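Side-chain contact in Mannose/sialic acid-binding lectin (Polygonatum cyrtonema, PDB 3A0C), which probably binds mannose-type carbohydrates through its bulb-type lectin domain, a beta-prism II fold, and acts as an anti-HIV lectin: residues L34-G38 with K39-A43. Residues are numbered along the deposited sequence; the frame is centred on the assembly and turned at random.
Sequences LYDSG and KPVWA
The ring of Tyr-35 meets Pro-40 obliquely: its CE1 comes to 3.8 Å from Pro-40 CB, while CD1 lies near Pro-40 N. Tyr-35 and Pro-40 share a face of the sheet as a non-hydrogen-bonded pair; with CG anti to the carbonyl carbon (chi1 -74°) the tyrosine ring comes alongside the proline, and its OH bonds to Gln-27. The other flat group, the indole of Trp-42, swings away and has the backbone N of Leu-34 at its edge; what touches Leu-34 CB is Trp-42 CB, 3.8 Å off.

On the face carrying Leu-34, Asp-36 and Trp-42, away from the Tyr-35/Pro-40 pair, Val-41 reaches two neighbours with its methyls. CG2 presses tightly on Leu-34 CG at 3.5 Å, and CG1 rests on Asp-36 CB at 3.4 Å. The contacts go with a classic beta bulge: Val-41 and Trp-42 together face Leu-34, whose carbonyl O takes a 3.0 Å bond from Val-41 N, nearly head-on, and a weak one from Trp-42 N. Leu-34 N in turn gives a 2.6 Å bond to Trp-42 O.

At the other end a type I' turn from Asp-36 to Lys-39 closes the hairpin, with Asp-36 N bonded to Lys-39 O at 2.7 Å and Lys-39 N to Asp-36 O at 3.0 Å. Gly-38 suits this turn, since its backbone angles would jam a CB against the preceding carbonyl. The Asp-36 carboxylate forms a salt bridge with Arg-93.

The hairpin ends a four-stranded antiparallel sheet: strand 39-43 is outermost within the chain, strand 32-36 lies inside it against strand 22-26, and Leu-34 and Trp-42 also pack on Ser-107 and Thr-105 of the second subunit, respectively.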
ATOM      1  N   LEU A  34      -6.810  15.220  -2.116  1.00 18.78           N
ATOM      2  CA  LEU A  34      -7.563  14.014  -1.785  1.00 17.66           C
ATOM      3  C   LEU A  34      -9.054  14.313  -1.844  1.00 17.15           C
ATOM      4  O   LEU A  34      -9.527  15.207  -1.153  1.00 18.51           O
ATOM      5  CB  LEU A  34      -7.191  13.542  -0.375  1.00 16.90           C
ATOM      6  CG  LEU A  34      -7.997  12.405   0.245  1.00 16.41           C
ATOM      7  CD1 LEU A  34      -7.968  11.176  -0.641  1.00 16.47           C
ATOM      8  CD2 LEU A  34      -7.409  12.086   1.598  1.00 18.22           C
ATOM      9  N   TYR A  35      -9.793  13.574  -2.669  1.00 17.44           N
ATOM     10  CA  TYR A  35     -11.231  13.780  -2.791  1.00 17.44           C
ATOM     11  C   TYR A  35     -12.052  12.702  -2.119  1.00 18.98           C
ATOM     12  O   TYR A  35     -11.705  11.524  -2.167  1.00 19.18           O
ATOM     13  CB  TYR A  35     -11.636  13.845  -4.255  1.00 17.82           C
ATOM     14  CG  TYR A  35     -11.234  15.138  -4.910  1.00 17.71           C
ATOM     15  CD1 TYR A  35     -11.947  16.306  -4.673  1.00 17.64           C
ATOM     16  CD2 TYR A  35     -10.122  15.201  -5.741  1.00 19.55           C
ATOM     17  CE1 TYR A  35     -11.563  17.521  -5.249  1.00 18.97           C
ATOM     18  CE2 TYR A  35      -9.725  16.405  -6.324  1.00 20.25           C
ATOM     19  CZ  TYR A  35     -10.453  17.564  -6.067  1.00 20.52           C
ATOM     20  OH  TYR A  35     -10.056  18.770  -6.588  1.00 20.09           O
ATOM     21  N   ASP A  36     -13.148  13.119  -1.492  1.00 20.68           N
ATOM     22  CA  ASP A  36     -14.064  12.203  -0.824  1.00 22.08           C
ATOM     23  C   ASP A  36     -15.427  12.494  -1.428  1.00 22.83           C
ATOM     24  O   ASP A  36     -16.077  13.463  -1.053  1.00 21.84           O
ATOM     25  CB  ASP A  36     -14.103  12.470   0.682  1.00 23.51           C
ATOM     26  CG  ASP A  36     -14.984  11.476   1.430  1.00 24.11           C
ATOM     27  OD1 ASP A  36     -15.798  10.783   0.774  1.00 24.00           O
ATOM     28  OD2 ASP A  36     -14.871  11.400   2.671  1.00 21.83           O
ATOM     29  N   SER A  37     -15.844  11.658  -2.373  1.00 24.33           N
ATOM     30  CA  SER A  37     -17.122  11.833  -3.066  1.00 25.17           C
ATOM     31  C   SER A  37     -17.258  13.198  -3.745  1.00 25.92           C
ATOM     32  O   SER A  37     -18.356  13.760  -3.796  1.00 26.84           O
ATOM     33  CB  SER A  37     -18.292  11.643  -2.100  1.00 24.35           C
ATOM     34  OG  SER A  37     -18.424  10.290  -1.715  1.00 25.02           O
ATOM     35  N   GLY A  38     -16.154  13.736  -4.252  1.00 24.84           N
ATOM     36  CA  GLY A  38     -16.219  15.026  -4.906  1.00 24.50           C
ATOM     37  C   GLY A  38     -15.863  16.171  -3.993  1.00 24.03           C
ATOM     38  O   GLY A  38     -15.755  17.300  -4.434  1.00 23.98           O
ATOM     39  N   LYS A  39     -15.669  15.876  -2.718  1.00 26.12           N
ATOM     40  CA  LYS A  39     -15.322  16.898  -1.734  1.00 27.17           C
ATOM     41  C   LYS A  39     -13.839  16.843  -1.394  1.00 27.05           C
ATOM     42  O   LYS A  39     -13.329  15.796  -0.986  1.00 28.69           O
ATOM     43  CB  LYS A  39     -16.149  16.688  -0.448  1.00 30.05           C
ATOM     44  CG  LYS A  39     -15.422  17.078   0.859  1.00 33.11           C
ATOM     45  CD  LYS A  39     -16.091  16.460   2.092  1.00 35.61           C
ATOM     46  CE  LYS A  39     -15.204  16.544   3.342  1.00 37.33           C
ATOM     47  NZ  LYS A  39     -14.905  17.947   3.774  1.00 39.45           N
ATOM     48  N   PRO A  40     -13.118  17.961  -1.571  1.00 26.54           N
ATOM     49  CA  PRO A  40     -11.692  17.950  -1.241  1.00 25.82           C
ATOM     50  C   PRO A  40     -11.512  17.955   0.285  1.00 26.26           C
ATOM     51  O   PRO A  40     -11.885  18.920   0.957  1.00 25.41           O
ATOM     52  CB  PRO A  40     -11.174  19.223  -1.907  1.00 24.49           C
ATOM     53  CG  PRO A  40     -12.362  20.123  -1.905  1.00 25.15           C
ATOM     54  CD  PRO A  40     -13.489  19.202  -2.274  1.00 25.28           C
ATOM     55  N   VAL A  41     -10.961  16.863   0.824  1.00 26.44           N
ATOM     56  CA  VAL A  41     -10.735  16.728   2.267  1.00 24.55           C
ATOM     57  C   VAL A  41      -9.278  16.992   2.624  1.00 23.92           C
ATOM     58  O   VAL A  41      -8.947  17.160   3.796  1.00 24.81           O
ATOM     59  CB  VAL A  41     -11.097  15.312   2.776  1.00 24.89           C
ATOM     60  CG1 VAL A  41     -12.502  14.956   2.354  1.00 22.74           C
ATOM     61  CG2 VAL A  41     -10.090  14.289   2.246  1.00 25.45           C
ATOM     62  N   TRP A  42      -8.408  17.014   1.618  1.00 22.21           N
ATOM     63  CA  TRP A  42      -6.985  17.269   1.846  1.00 21.50           C
ATOM     64  C   TRP A  42      -6.288  17.724   0.561  1.00 21.22           C
ATOM     65  O   TRP A  42      -6.693  17.338  -0.536  1.00 20.84           O
ATOM     66  CB  TRP A  42      -6.283  16.010   2.382  1.00 20.61           C
ATOM     67  CG  TRP A  42      -4.858  16.277   2.777  1.00 19.43           C
ATOM     68  CD1 TRP A  42      -4.400  16.648   4.013  1.00 18.49           C
ATOM     69  CD2 TRP A  42      -3.712  16.264   1.911  1.00 18.42           C
ATOM     70  NE1 TRP A  42      -3.038  16.869   3.968  1.00 18.13           N
ATOM     71  CE2 TRP A  42      -2.593  16.642   2.690  1.00 18.29           C
ATOM     72  CE3 TRP A  42      -3.525  15.970   0.552  1.00 18.65           C
ATOM     73  CZ2 TRP A  42      -1.303  16.734   2.154  1.00 17.96           C
ATOM     74  CZ3 TRP A  42      -2.242  16.062   0.018  1.00 18.24           C
ATOM     75  CH2 TRP A  42      -1.145  16.443   0.822  1.00 19.43           C
ATOM     76  N   ALA A  43      -5.237  18.534   0.703  1.00 20.46           N
ATOM     77  CA  ALA A  43      -4.496  19.020  -0.458  1.00 21.51           C
ATOM     78  C   ALA A  43      -3.134  19.575  -0.079  1.00 21.63           C
ATOM     79  O   ALA A  43      -2.926  20.003   1.061  1.00 23.54           O
ATOM     80  CB  ALA A  43      -5.310  20.088  -1.183  1.00 20.19           C
TER